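Local coordinates for TRAS1 ORF2p (PDB 1WDU), which probably nicks target DNA at telomeric repeats through this N-terminal endonuclease domain, so that a telomere-specific non-LTR retrotransposon can insert there, at residues A[120-125]-A[209-214]; A[132-137]-A[171-176]; A[155-160]-A[166-171]; A[159-164]-A[183-188]. The protein carries 1 engineered substitution. All coordinates share one frame; numbering follows the deposited sequence.

Contact 1 (A[120-125]-A[209-214]). With PO4 (phosphate ion), chain C.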
loop_
_atom_site.group_PDB
_atom_site.type_symbol
_atom_site.label_atom_id
_atom_site.label_comp_id
_atom_site.label_asym_id
_atom_site.label_seq_id
_atom_site.Cartn_x
_atom_site.Cartn_y
_atom_site.Cartn_z
ATOM N N VAL A 120 1.315 -4.748 4.128
ATOM C CA VAL A 120 1.807 -5.184 2.843
ATOM C C VAL A 120 1.676 -4.103 1.789
ATOM O O VAL A 120 0.662 -3.413 1.710
ATOM C CB VAL A 120 1.120 -6.514 2.394
ATOM C CG1 VAL A 120 -0.239 -6.614 2.997
ATOM C CG2 VAL A 120 1.065 -6.602 0.868
ATOM N N SER A 121 2.746 -3.929 1.021
ATOM C CA SER A 121 2.768 -2.964 -0.062
ATOM C C SER A 121 2.894 -3.825 -1.311
ATOM O O SER A 121 3.749 -4.706 -1.380
ATOM C CB SER A 121 3.966 -2.011 0.057
ATOM O OG SER A 121 3.955 -1.052 -0.995
ATOM N N TYR A 122 2.038 -3.566 -2.293
ATOM C CA TYR A 122 2.032 -4.354 -3.514
ATOM C C TYR A 122 1.931 -3.515 -4.783
ATOM O O TYR A 122 1.511 -2.358 -4.762
ATOM C CB TYR A 122 0.855 -5.324 -3.490
ATOM C CG TYR A 122 -0.496 -4.636 -3.583
ATOM C CD1 TYR A 122 -1.231 -4.316 -2.438
ATOM C CD2 TYR A 122 -1.043 -4.306 -4.828
ATOM C CE1 TYR A 122 -2.478 -3.696 -2.528
ATOM C CE2 TYR A 122 -2.286 -3.677 -4.931
ATOM C CZ TYR A 122 -2.999 -3.378 -3.780
ATOM O OH TYR A 122 -4.227 -2.766 -3.906
ATOM N N TYR A 123 2.309 -4.141 -5.891
ATOM C CA TYR A 123 2.257 -3.531 -7.210
ATOM C C TYR A 123 2.038 -4.635 -8.263
ATOM O O TYR A 123 2.829 -5.571 -8.377
ATOM C CB TYR A 123 3.546 -2.765 -7.503
ATOM C CG TYR A 123 3.584 -2.208 -8.908
ATOM C CD1 TYR A 123 4.254 -2.881 -9.929
ATOM C CD2 TYR A 123 2.896 -1.041 -9.232
ATOM C CE1 TYR A 123 4.236 -2.410 -11.232
ATOM C CE2 TYR A 123 2.868 -0.562 -10.527
ATOM C CZ TYR A 123 3.540 -1.251 -11.524
ATOM O OH TYR A 123 3.511 -0.779 -12.811
ATOM N N PHE A 124 0.950 -4.512 -9.016
ATOM C CA PHE A 124 0.603 -5.476 -10.052
ATOM C C PHE A 124 0.787 -4.810 -11.426
ATOM O O PHE A 124 0.140 -3.796 -11.717
ATOM C CB PHE A 124 -0.861 -5.912 -9.880
ATOM C CG PHE A 124 -1.187 -6.480 -8.507
ATOM C CD1 PHE A 124 -2.498 -6.478 -8.042
ATOM C CD2 PHE A 124 -0.182 -7.018 -7.687
ATOM C CE1 PHE A 124 -2.814 -6.997 -6.792
ATOM C CE2 PHE A 124 -0.482 -7.539 -6.433
ATOM C CZ PHE A 124 -1.810 -7.527 -5.982
ATOM N N GLU A 125 1.665 -5.372 -12.261
ATOM C CA GLU A 125 1.897 -4.817 -13.597
ATOM C C GLU A 125 0.555 -4.734 -14.305
ATOM O O GLU A 125 -0.295 -5.609 -14.131
ATOM C CB GLU A 125 2.804 -5.720 -14.433
ATOM C CG GLU A 125 3.728 -6.611 -13.641
ATOM C CD GLU A 125 4.878 -5.850 -13.069
ATOM O OE1 GLU A 125 5.113 -4.706 -13.529
ATOM O OE2 GLU A 125 5.551 -6.405 -12.171
ATOM N N VAL A 209 -5.590 0.588 -4.563
ATOM C CA VAL A 209 -6.533 0.094 -3.569
ATOM C C VAL A 209 -5.869 -0.168 -2.225
ATOM O O VAL A 209 -4.681 -0.501 -2.154
ATOM C CB VAL A 209 -7.232 -1.237 -4.038
ATOM C CG1 VAL A 209 -8.563 -1.408 -3.319
ATOM C CG2 VAL A 209 -7.448 -1.227 -5.544
ATOM N N THR A 210 -6.654 0.014 -1.164
ATOM C CA THR A 210 -6.217 -0.219 0.207
ATOM C C THR A 210 -7.315 -1.066 0.836
ATOM O O THR A 210 -8.484 -0.692 0.800
ATOM C CB THR A 210 -6.109 1.093 1.021
ATOM O OG1 THR A 210 -5.287 2.036 0.325
ATOM C CG2 THR A 210 -5.509 0.813 2.393
ATOM N N PHE A 211 -6.954 -2.207 1.405
ATOM C CA PHE A 211 -7.950 -3.063 2.023
ATOM C C PHE A 211 -7.379 -3.763 3.239
ATOM O O PHE A 211 -6.162 -3.890 3.378
ATOM C CB PHE A 211 -8.509 -4.064 0.994
ATOM C CG PHE A 211 -7.459 -4.773 0.176
ATOM C CD1 PHE A 211 -6.922 -5.980 0.598
ATOM C CD2 PHE A 211 -7.066 -4.269 -1.056
ATOM C CE1 PHE A 211 -6.014 -6.689 -0.197
ATOM C CE2 PHE A 211 -6.151 -4.975 -1.861
ATOM C CZ PHE A 211 -5.632 -6.183 -1.425
ATOM N N CYS A 212 -8.259 -4.209 4.125
ATOM C CA CYS A 212 -7.821 -4.845 5.359
ATOM C C CYS A 212 -8.807 -5.869 5.881
ATOM O O CYS A 212 -9.953 -5.923 5.449
ATOM C CB CYS A 212 -7.652 -3.774 6.436
ATOM S SG CYS A 212 -9.206 -2.871 6.768
ATOM N N THR A 213 -8.348 -6.669 6.836
ATOM C CA THR A 213 -9.196 -7.666 7.473
ATOM C C THR A 213 -10.287 -6.893 8.221
ATOM O O THR A 213 -10.111 -5.714 8.530
ATOM C CB THR A 213 -8.393 -8.499 8.476
ATOM O OG1 THR A 213 -7.586 -7.622 9.274
ATOM C CG2 THR A 213 -7.502 -9.493 7.754
ATOM N N GLU A 214 -11.404 -7.552 8.509
ATOM C CA GLU A 214 -12.529 -6.915 9.202
ATOM C C GLU A 214 -12.133 -6.217 10.505
ATOM O O GLU A 214 -12.514 -5.070 10.743
ATOM C CB GLU A 214 -13.621 -7.962 9.477
ATOM C CG GLU A 214 -14.825 -7.474 10.286
ATOM C CD GLU A 214 -15.705 -6.500 9.521
ATOM O OE1 GLU A 214 -16.109 -6.830 8.383
ATOM O OE2 GLU A 214 -16.002 -5.410 10.059
HETATM P P PO4 C . 2.313 2.334 -13.415
HETATM O O1 PO4 C . 2.671 1.943 -14.893
HETATM O O2 PO4 C . 1.659 3.693 -13.291
HETATM O O3 PO4 C . 1.586 1.179 -12.707
HETATM O O4 PO4 C . 3.678 2.431 -12.708
#
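Y122 reaches over from strand 116-123 to strand 204-212, and its hydroxyl and the adjoining ring atoms CE1 and CZ do the touching. The OH lies 2.9 Å from the backbone O of V209 and packs against V209 CB. The ring of F211 also approaches, its CE2 3.9 Å from Y122 CE1. The two rings are inclined at 38° with centroids 5.9 Å apart, neither a parallel stack nor a T-shaped pair. In both aromatics CG sits between the backbone N and the carbonyl carbon (chi1 68° in Y122, 48° in F211), which brings the rings together. Alternation along a strand sends the next residue elsewhere: Y123 gives its hydroxyl proton to O3 of a phosphate ion at 2.7 Å, with O3 near the ring plane at its edge. That ion, probably from the crystallisation liquor, is also bound by H234 NE2. The domain is a four-layered alpha/beta sandwich of the DNase I-like clan, and this buried cluster lies close to its centre. Strand 149-154 runs between the two strands, parallel to 116-123 and antiparallel to 204-212; its F151 touches Y122 and stacks on F211, while F124 packs on helix 131-142.

Contact 2 (A[132-137]-A[171-176])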
loop_
_atom_site.group_PDB
_atom_site.type_symbol
_atom_site.label_atom_id
_atom_site.label_comp_id
_atom_site.label_asym_id
_atom_site.label_seq_id
_atom_site.Cartn_x
_atom_site.Cartn_y
_atom_site.Cartn_z
ATOM N N SER A 132 -1.624 -14.719 -10.643
ATOM C CA SER A 132 -0.531 -15.071 -9.731
ATOM C C SER A 132 -0.430 -14.117 -8.547
ATOM O O SER A 132 -0.043 -14.523 -7.449
ATOM C CB SER A 132 0.810 -15.129 -10.473
ATOM O OG SER A 132 1.140 -13.885 -11.063
ATOM N N TYR A 133 -0.785 -12.856 -8.762
ATOM C CA TYR A 133 -0.734 -11.871 -7.686
ATOM C C TYR A 133 -1.869 -12.116 -6.683
ATOM O O TYR A 133 -1.719 -11.853 -5.488
ATOM C CB TYR A 133 -0.835 -10.460 -8.266
ATOM C CG TYR A 133 0.269 -10.130 -9.245
ATOM C CD1 TYR A 133 0.034 -9.288 -10.334
ATOM C CD2 TYR A 133 1.554 -10.656 -9.085
ATOM C CE1 TYR A 133 1.046 -8.979 -11.240
ATOM C CE2 TYR A 133 2.575 -10.351 -9.990
ATOM C CZ TYR A 133 2.311 -9.513 -11.062
ATOM O OH TYR A 133 3.312 -9.207 -11.954
ATOM N N LEU A 134 -3.006 -12.615 -7.166
ATOM C CA LEU A 134 -4.126 -12.892 -6.276
ATOM C C LEU A 134 -3.762 -14.074 -5.371
ATOM O O LEU A 134 -4.160 -14.121 -4.198
ATOM C CB LEU A 134 -5.397 -13.189 -7.079
ATOM C CG LEU A 134 -5.955 -12.031 -7.917
ATOM C CD1 LEU A 134 -7.244 -12.468 -8.604
ATOM C CD2 LEU A 134 -6.227 -10.828 -7.023
ATOM N N GLU A 135 -2.994 -15.016 -5.920
ATOM C CA GLU A 135 -2.542 -16.190 -5.166
ATOM C C GLU A 135 -1.600 -15.716 -4.061
ATOM O O GLU A 135 -1.643 -16.212 -2.932
ATOM C CB GLU A 135 -1.784 -17.178 -6.066
ATOM C CG GLU A 135 -2.565 -17.727 -7.253
ATOM C CD GLU A 135 -1.702 -18.599 -8.162
ATOM O OE1 GLU A 135 -0.567 -18.178 -8.506
ATOM O OE2 GLU A 135 -2.160 -19.703 -8.542
ATOM N N GLN A 136 -0.741 -14.756 -4.387
ATOM C CA GLN A 136 0.188 -14.223 -3.393
ATOM C C GLN A 136 -0.603 -13.574 -2.262
ATOM O O GLN A 136 -0.210 -13.661 -1.098
ATOM C CB GLN A 136 1.135 -13.201 -4.020
ATOM C CG GLN A 136 2.252 -13.804 -4.853
ATOM C CD GLN A 136 3.056 -12.737 -5.587
ATOM O OE1 GLN A 136 3.498 -11.749 -4.996
ATOM N NE2 GLN A 136 3.243 -12.934 -6.883
ATOM N N ILE A 137 -1.720 -12.928 -2.601
ATOM C CA ILE A 137 -2.554 -12.293 -1.583
ATOM C C ILE A 137 -3.109 -13.382 -0.681
ATOM O O ILE A 137 -3.104 -13.244 0.538
ATOM C CB ILE A 137 -3.736 -11.489 -2.200
ATOM C CG1 ILE A 137 -3.190 -10.349 -3.069
ATOM C CG2 ILE A 137 -4.659 -10.946 -1.092
ATOM C CD1 ILE A 137 -2.202 -9.456 -2.362
ATOM N N GLY A 171 -10.610 -5.781 -11.927
ATOM C CA GLY A 171 -11.241 -5.345 -10.690
ATOM C C GLY A 171 -12.109 -6.454 -10.130
ATOM O O GLY A 171 -12.108 -6.705 -8.917
ATOM N N ASP A 172 -12.842 -7.123 -11.023
ATOM C CA ASP A 172 -13.714 -8.238 -10.659
ATOM C C ASP A 172 -12.937 -9.393 -10.012
ATOM O O ASP A 172 -13.357 -9.925 -8.982
ATOM C CB ASP A 172 -14.468 -8.741 -11.900
ATOM C CG ASP A 172 -15.653 -7.860 -12.268
ATOM O OD1 ASP A 172 -16.276 -8.129 -13.314
ATOM O OD2 ASP A 172 -15.972 -6.903 -11.519
ATOM N N GLN A 173 -11.810 -9.784 -10.607
ATOM C CA GLN A 173 -11.002 -10.864 -10.031
ATOM C C GLN A 173 -10.498 -10.466 -8.650
ATOM O O GLN A 173 -10.544 -11.268 -7.712
ATOM C CB GLN A 173 -9.809 -11.214 -10.931
ATOM C CG GLN A 173 -10.196 -11.967 -12.213
ATOM C CD GLN A 173 -9.039 -12.760 -12.811
ATOM O OE1 GLN A 173 -8.491 -13.662 -12.168
ATOM N NE2 GLN A 173 -8.663 -12.426 -14.049
ATOM N N LEU A 174 -10.018 -9.228 -8.521
ATOM C CA LEU A 174 -9.526 -8.740 -7.225
ATOM C C LEU A 174 -10.667 -8.728 -6.206
ATOM O O LEU A 174 -10.504 -9.198 -5.086
ATOM C CB LEU A 174 -8.927 -7.329 -7.365
ATOM C CG LEU A 174 -8.395 -6.659 -6.087
ATOM C CD1 LEU A 174 -7.484 -7.615 -5.339
ATOM C CD2 LEU A 174 -7.642 -5.378 -6.445
ATOM N N MET A 175 -11.824 -8.192 -6.594
ATOM C CA MET A 175 -12.976 -8.159 -5.691
ATOM C C MET A 175 -13.361 -9.573 -5.259
ATOM O O MET A 175 -13.696 -9.809 -4.096
ATOM C CB MET A 175 -14.186 -7.498 -6.368
ATOM C CG MET A 175 -14.216 -5.970 -6.298
ATOM S SD MET A 175 -14.021 -5.334 -4.602
ATOM C CE MET A 175 -15.637 -5.698 -3.884
ATOM N N GLY A 176 -13.319 -10.511 -6.207
ATOM C CA GLY A 176 -13.665 -11.889 -5.907
ATOM C C GLY A 176 -12.734 -12.432 -4.843
ATOM O O GLY A 176 -13.163 -13.074 -3.880
#
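L134 on helix 131-142 projects from its helix toward helix 169-181 and divides its two methyl groups between consecutive residues there. CD1 rests on Q173, 3.6 Å from the backbone O of Q173 and close to its CB as well. CD2 meets L174, with 3.8 Å between L134 CD2 and L174 CD1, and lies near L174 CA too. The leucine side chain crosses that of Q173 at about a right angle. L174 completes the pair from its own side: with CG anti to the backbone N (chi1 179°), its CD1 swings back to L134, though its CB does not aim that way. The contact joins two neighbouring helices of an outer layer of the four-layered alpha/beta sandwich, packed against the sheet that holds strands 116-123 and 149-154. The backbones approach to 6.9 Å between the CA atoms of L134 and L174. Farther out, T177 extends the surface against which L134 lies, and I137 touches L181 one turn along. Q173 NE2 makes a weak hydrogen bond to E131 OE1, a polar link between the helices at a partly exposed residue. Y133 lies nearly parallel to the ring of F124, and L174 leans on W162.

Contact 3 (A[155-160]-A[166-171])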
loop_
_atom_site.group_PDB
_atom_site.type_symbol
_atom_site.label_atom_id
_atom_site.label_comp_id
_atom_site.label_asym_id
_atom_site.label_seq_id
_atom_site.Cartn_x
_atom_site.Cartn_y
_atom_site.Cartn_z
ATOM N N ALA A 155 -3.114 -1.736 -7.997
ATOM C CA ALA A 155 -3.620 -2.974 -8.569
ATOM C C ALA A 155 -3.801 -2.895 -10.078
ATOM O O ALA A 155 -4.023 -3.922 -10.730
ATOM C CB ALA A 155 -4.950 -3.329 -7.922
ATOM N N ASN A 156 -3.697 -1.689 -10.635
ATOM C CA ASN A 156 -3.910 -1.500 -12.067
ATOM C C ASN A 156 -5.171 -2.282 -12.440
ATOM O O ASN A 156 -5.172 -3.073 -13.381
ATOM C CB ASN A 156 -2.723 -2.031 -12.878
ATOM C CG ASN A 156 -1.591 -1.032 -12.982
ATOM O OD1 ASN A 156 -0.490 -1.267 -12.481
ATOM N ND2 ASN A 156 -1.855 0.091 -13.636
ATOM N N ALA A 157 -6.231 -2.077 -11.667
ATOM C CA ALA A 157 -7.506 -2.760 -11.879
ATOM C C ALA A 157 -8.600 -1.784 -11.483
ATOM O O ALA A 157 -8.466 -1.042 -10.506
ATOM C CB ALA A 157 -7.592 -4.029 -11.014
ATOM N N LYS A 158 -9.693 -1.799 -12.229
ATOM C CA LYS A 158 -10.777 -0.869 -11.973
ATOM C C LYS A 158 -12.000 -1.501 -11.368
ATOM O O LYS A 158 -12.412 -2.587 -11.762
ATOM C CB LYS A 158 -11.169 -0.166 -13.277
ATOM C CG LYS A 158 -9.999 0.464 -14.011
ATOM C CD LYS A 158 -10.451 1.314 -15.189
ATOM C CE LYS A 158 -9.271 2.061 -15.803
ATOM N NZ LYS A 158 -9.715 3.135 -16.749
ATOM N N SER A 159 -12.586 -0.800 -10.407
ATOM C CA SER A 159 -13.798 -1.257 -9.758
ATOM C C SER A 159 -14.498 -0.100 -9.066
ATOM O O SER A 159 -13.864 0.705 -8.368
ATOM C CB SER A 159 -13.496 -2.338 -8.736
ATOM O OG SER A 159 -14.680 -2.669 -8.039
ATOM N N THR A 160 -15.808 -0.013 -9.262
ATOM C CA THR A 160 -16.571 1.050 -8.635
ATOM C C THR A 160 -16.525 0.893 -7.123
ATOM O O THR A 160 -16.838 1.827 -6.395
ATOM C CB THR A 160 -18.048 1.069 -9.123
ATOM O OG1 THR A 160 -18.660 -0.206 -8.892
ATOM C CG2 THR A 160 -18.102 1.386 -10.603
ATOM N N GLU A 166 -15.519 2.387 -13.773
ATOM C CA GLU A 166 -16.255 1.157 -14.037
ATOM C C GLU A 166 -15.593 -0.071 -13.416
ATOM O O GLU A 166 -14.511 0.016 -12.816
ATOM C CB GLU A 166 -16.363 0.939 -15.544
ATOM C CG GLU A 166 -15.018 0.808 -16.235
ATOM C CD GLU A 166 -15.153 0.501 -17.715
ATOM O OE1 GLU A 166 -15.567 -0.631 -18.060
ATOM O OE2 GLU A 166 -14.854 1.395 -18.535
ATOM N N ASP A 167 -16.252 -1.217 -13.571
ATOM C CA ASP A 167 -15.725 -2.478 -13.062
ATOM C C ASP A 167 -15.128 -3.256 -14.219
ATOM O O ASP A 167 -15.876 -3.799 -15.022
ATOM C CB ASP A 167 -16.828 -3.353 -12.453
ATOM C CG ASP A 167 -17.614 -2.650 -11.375
ATOM O OD1 ASP A 167 -17.018 -1.873 -10.592
ATOM O OD2 ASP A 167 -18.834 -2.895 -11.308
ATOM N N ASP A 168 -13.804 -3.315 -14.334
ATOM C CA ASP A 168 -13.244 -4.107 -15.420
ATOM C C ASP A 168 -13.004 -5.524 -14.907
ATOM O O ASP A 168 -13.226 -5.801 -13.720
ATOM C CB ASP A 168 -11.955 -3.499 -16.000
ATOM C CG ASP A 168 -10.870 -3.286 -14.967
ATOM O OD1 ASP A 168 -10.816 -4.017 -13.957
ATOM O OD2 ASP A 168 -10.048 -2.384 -15.189
ATOM N N ALA A 169 -12.562 -6.412 -15.796
ATOM C CA ALA A 169 -12.342 -7.807 -15.443
ATOM C C ALA A 169 -11.286 -8.005 -14.352
ATOM O O ALA A 169 -11.394 -8.919 -13.526
ATOM C CB ALA A 169 -11.984 -8.593 -16.687
ATOM N N ARG A 170 -10.265 -7.154 -14.343
ATOM C CA ARG A 170 -9.229 -7.247 -13.315
ATOM C C ARG A 170 -9.829 -6.863 -11.950
ATOM O O ARG A 170 -9.607 -7.551 -10.947
ATOM C CB ARG A 170 -8.047 -6.343 -13.674
ATOM C CG ARG A 170 -7.114 -6.959 -14.724
ATOM C CD ARG A 170 -6.112 -5.943 -15.287
ATOM N NE ARG A 170 -5.067 -5.529 -14.346
ATOM C CZ ARG A 170 -3.965 -6.221 -14.061
ATOM N NH1 ARG A 170 -3.729 -7.394 -14.634
ATOM N NH2 ARG A 170 -3.078 -5.722 -13.211
ATOM N N GLY A 171 -10.610 -5.781 -11.927
ATOM C CA GLY A 171 -11.241 -5.345 -10.690
ATOM C C GLY A 171 -12.109 -6.454 -10.130
ATOM O O GLY A 171 -12.108 -6.705 -8.917
#
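R170 hooks its guanidinium onto the backbone of residues 155-156. Its chain is bent at chi3 (71°), which turns NE to N156 O at 2.6 Å in a nearly straight bond with the oxygen close to the guanidinium plane. NH2 reaches A155 O at 3.2 Å, tilted from that plane, while NH1 holds K128 O. The aliphatic root of the arginine is used as well, its CB packing on A157 CB.

D168 is the N-cap of helix 169-181. Its CG is tucked between backbone N and carbonyl carbon (chi1 57°), and OD1 accepts both from G171 N, at 2.7 Å, and from K158 N on the neighbouring loop, at 3.0 Å. K158 O in turn accepts from D168 N, so main chain and cap are bonded reciprocally. G171 CA lies 3.2 Å from K158 O, a CA-H...O contact in which the two backbones meet directly.

At the far end D167 OD1 takes T160 N at 2.6 Å, almost along its C-O axis, and T160 OG1 on its syn side.

The loop after strand 149-154 is thus fastened to the helix start mostly through side-chain-to-backbone bonds. Two aspartate oxygens, each gripped by two donors, and an arginine held by three carbonyl oxygens leave little rotational freedom; the helix N terminus would probably also stabilise the negative charge on D168.

Contact 4 (A[159-164]-A[183-188]). Engineered in segment 159-164: S164 (natural residue Cys).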
loop_
_atom_site.group_PDB
_atom_site.type_symbol
_atom_site.label_atom_id
_atom_site.label_comp_id
_atom_site.label_asym_id
_atom_site.label_seq_id
_atom_site.Cartn_x
_atom_site.Cartn_y
_atom_site.Cartn_z
ATOM N N SER A 159 -12.586 -0.800 -10.407
ATOM C CA SER A 159 -13.798 -1.257 -9.758
ATOM C C SER A 159 -14.498 -0.100 -9.066
ATOM O O SER A 159 -13.864 0.705 -8.368
ATOM C CB SER A 159 -13.496 -2.338 -8.736
ATOM O OG SER A 159 -14.680 -2.669 -8.039
ATOM N N THR A 160 -15.808 -0.013 -9.262
ATOM C CA THR A 160 -16.571 1.050 -8.635
ATOM C C THR A 160 -16.525 0.893 -7.123
ATOM O O THR A 160 -16.838 1.827 -6.395
ATOM C CB THR A 160 -18.048 1.069 -9.123
ATOM O OG1 THR A 160 -18.660 -0.206 -8.892
ATOM C CG2 THR A 160 -18.102 1.386 -10.603
ATOM N N TRP A 161 -16.136 -0.287 -6.645
ATOM C CA TRP A 161 -16.045 -0.496 -5.201
ATOM C C TRP A 161 -14.946 0.374 -4.581
ATOM O O TRP A 161 -14.934 0.596 -3.376
ATOM C CB TRP A 161 -15.807 -1.969 -4.873
ATOM C CG TRP A 161 -17.041 -2.779 -5.017
ATOM C CD1 TRP A 161 -17.349 -3.644 -6.034
ATOM C CD2 TRP A 161 -18.170 -2.770 -4.139
ATOM N NE1 TRP A 161 -18.601 -4.171 -5.838
ATOM C CE2 TRP A 161 -19.128 -3.651 -4.682
ATOM C CE3 TRP A 161 -18.468 -2.099 -2.943
ATOM C CZ2 TRP A 161 -20.366 -3.881 -4.071
ATOM C CZ3 TRP A 161 -19.698 -2.327 -2.333
ATOM C CH2 TRP A 161 -20.633 -3.212 -2.901
ATOM N N TRP A 162 -14.011 0.840 -5.408
ATOM C CA TRP A 162 -12.970 1.736 -4.928
ATOM C C TRP A 162 -12.949 3.014 -5.784
ATOM O O TRP A 162 -11.897 3.590 -6.060
ATOM C CB TRP A 162 -11.585 1.046 -4.852
ATOM C CG TRP A 162 -11.054 0.391 -6.094
ATOM C CD1 TRP A 162 -10.450 1.003 -7.160
ATOM C CD2 TRP A 162 -11.022 -1.021 -6.371
ATOM N NE1 TRP A 162 -10.035 0.055 -8.080
ATOM C CE2 TRP A 162 -10.378 -1.192 -7.617
ATOM C CE3 TRP A 162 -11.474 -2.155 -5.682
ATOM C CZ2 TRP A 162 -10.173 -2.454 -8.188
ATOM C CZ3 TRP A 162 -11.273 -3.413 -6.253
ATOM C CH2 TRP A 162 -10.626 -3.548 -7.494
ATOM N N GLY A 163 -14.151 3.433 -6.192
ATOM C CA GLY A 163 -14.346 4.664 -6.948
ATOM C C GLY A 163 -13.984 4.777 -8.413
ATOM O O GLY A 163 -14.050 5.875 -8.972
ATOM N N SER A 164 -13.614 3.668 -9.043
ATOM C CA SER A 164 -13.242 3.684 -10.453
ATOM C C SER A 164 -14.441 4.004 -11.348
ATOM O O SER A 164 -15.595 3.866 -10.933
ATOM C CB SER A 164 -12.645 2.332 -10.846
ATOM O OG SER A 164 -11.523 2.025 -10.041
ATOM N N LEU A 183 -11.634 -9.555 3.109
ATOM C CA LEU A 183 -10.914 -8.288 3.068
ATOM C C LEU A 183 -11.876 -7.160 2.697
ATOM O O LEU A 183 -12.709 -7.307 1.800
ATOM C CB LEU A 183 -9.754 -8.378 2.063
ATOM C CG LEU A 183 -8.700 -9.433 2.440
ATOM C CD1 LEU A 183 -7.637 -9.541 1.358
ATOM C CD2 LEU A 183 -8.061 -9.057 3.772
ATOM N N HIS A 184 -11.753 -6.032 3.386
ATOM C CA HIS A 184 -12.642 -4.903 3.159
ATOM C C HIS A 184 -11.937 -3.670 2.625
ATOM O O HIS A 184 -10.888 -3.274 3.120
ATOM C CB HIS A 184 -13.361 -4.576 4.463
ATOM C CG HIS A 184 -14.094 -5.745 5.042
ATOM N ND1 HIS A 184 -15.370 -6.092 4.653
ATOM C CD2 HIS A 184 -13.705 -6.684 5.937
ATOM C CE1 HIS A 184 -15.734 -7.196 5.282
ATOM N NE2 HIS A 184 -14.742 -7.576 6.066
ATOM N N ILE A 185 -12.537 -3.076 1.601
ATOM C CA ILE A 185 -12.005 -1.894 0.950
ATOM C C ILE A 185 -12.031 -0.675 1.854
ATOM O O ILE A 185 -13.013 -0.420 2.551
ATOM C CB ILE A 185 -12.796 -1.583 -0.329
ATOM C CG1 ILE A 185 -12.668 -2.759 -1.301
ATOM C CG2 ILE A 185 -12.267 -0.307 -0.978
ATOM C CD1 ILE A 185 -13.614 -2.692 -2.476
ATOM N N LEU A 186 -10.934 0.072 1.834
ATOM C CA LEU A 186 -10.798 1.276 2.638
ATOM C C LEU A 186 -11.005 2.526 1.787
ATOM O O LEU A 186 -11.358 3.581 2.303
ATOM C CB LEU A 186 -9.412 1.309 3.300
ATOM C CG LEU A 186 -9.274 0.385 4.517
ATOM C CD1 LEU A 186 -7.809 0.172 4.892
ATOM C CD2 LEU A 186 -10.057 1.000 5.680
ATOM N N ASN A 187 -10.792 2.403 0.483
ATOM C CA ASN A 187 -10.959 3.538 -0.419
ATOM C C ASN A 187 -12.279 4.269 -0.225
ATOM O O ASN A 187 -13.250 3.709 0.285
ATOM C CB ASN A 187 -10.860 3.082 -1.871
ATOM C CG ASN A 187 -9.441 2.803 -2.294
ATOM O OD1 ASN A 187 -8.720 2.045 -1.638
ATOM N ND2 ASN A 187 -9.028 3.410 -3.400
ATOM N N GLU A 188 -12.296 5.530 -0.640
ATOM C CA GLU A 188 -13.479 6.369 -0.543
ATOM C C GLU A 188 -13.365 7.548 -1.498
ATOM O O GLU A 188 -12.264 7.932 -1.900
ATOM C CB GLU A 188 -13.664 6.858 0.899
ATOM C CG GLU A 188 -14.590 5.961 1.715
ATOM C CD GLU A 188 -14.503 6.200 3.206
ATOM O OE1 GLU A 188 -14.696 7.357 3.643
ATOM O OE2 GLU A 188 -14.245 5.220 3.940
#
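With CG1 anti to its carbonyl carbon (chi1 -61°) and the chain then extended, I185 carries CD1 toward two consecutive tryptophans. The methyl comes to 3.3 Å from W161 CB, at the base of that side chain, whose indole leads away from the strand. W162 is folded differently: its CG lies between backbone N and carbonyl carbon (chi1 55°), which presents the indole edge, so that I185 CD1 lies near the ring plane, 3.9 Å from W162 CE3. S159 CB covers part of one face of the same indole. N187 packs by its CB against W162 CB at 3.7 Å, while its amide is turned to strand 204-212, with OD1 accepting from T210 N and ND2 donating to D208 O.

The 159-164 turn is fixed largely from within. S159 OG accepts from W161 N in an ST turn, and S159 O receives W162 N and S164 N from opposite faces of its plane. The engineered S164 accepts at OG from S159 N, at 3.0 Å, and also bonds R206 O.

Between the two segments the attraction is therefore apolar and carries little directional constraint; polar bonds shape the 159-164 turn, others tie N187 to strand 204-212, and R206 binds W162 O and, weakly, E188 O.

Overall arrangement
Followed from the N terminus, the chain enters contact 1 on strand 116-123 and returns to it only on strand 204-212, so that contact 1 closes the longest loop and the other three nest inside it. Helix 131-142 comes next and meets helix 169-181 in contact 2. Within that loop lies contact 3, which joins the segment after strand 149-154 to the start of helix 169-181 and shares G171 with contact 2. Contact 4 starts from the same loop, sharing S159 and T160 with contact 3, but runs on to strand 184-185 and therefore crosses contact 2. L174, M175 and W162 touch where these pieces converge, tying helix layer, loop and sheet together.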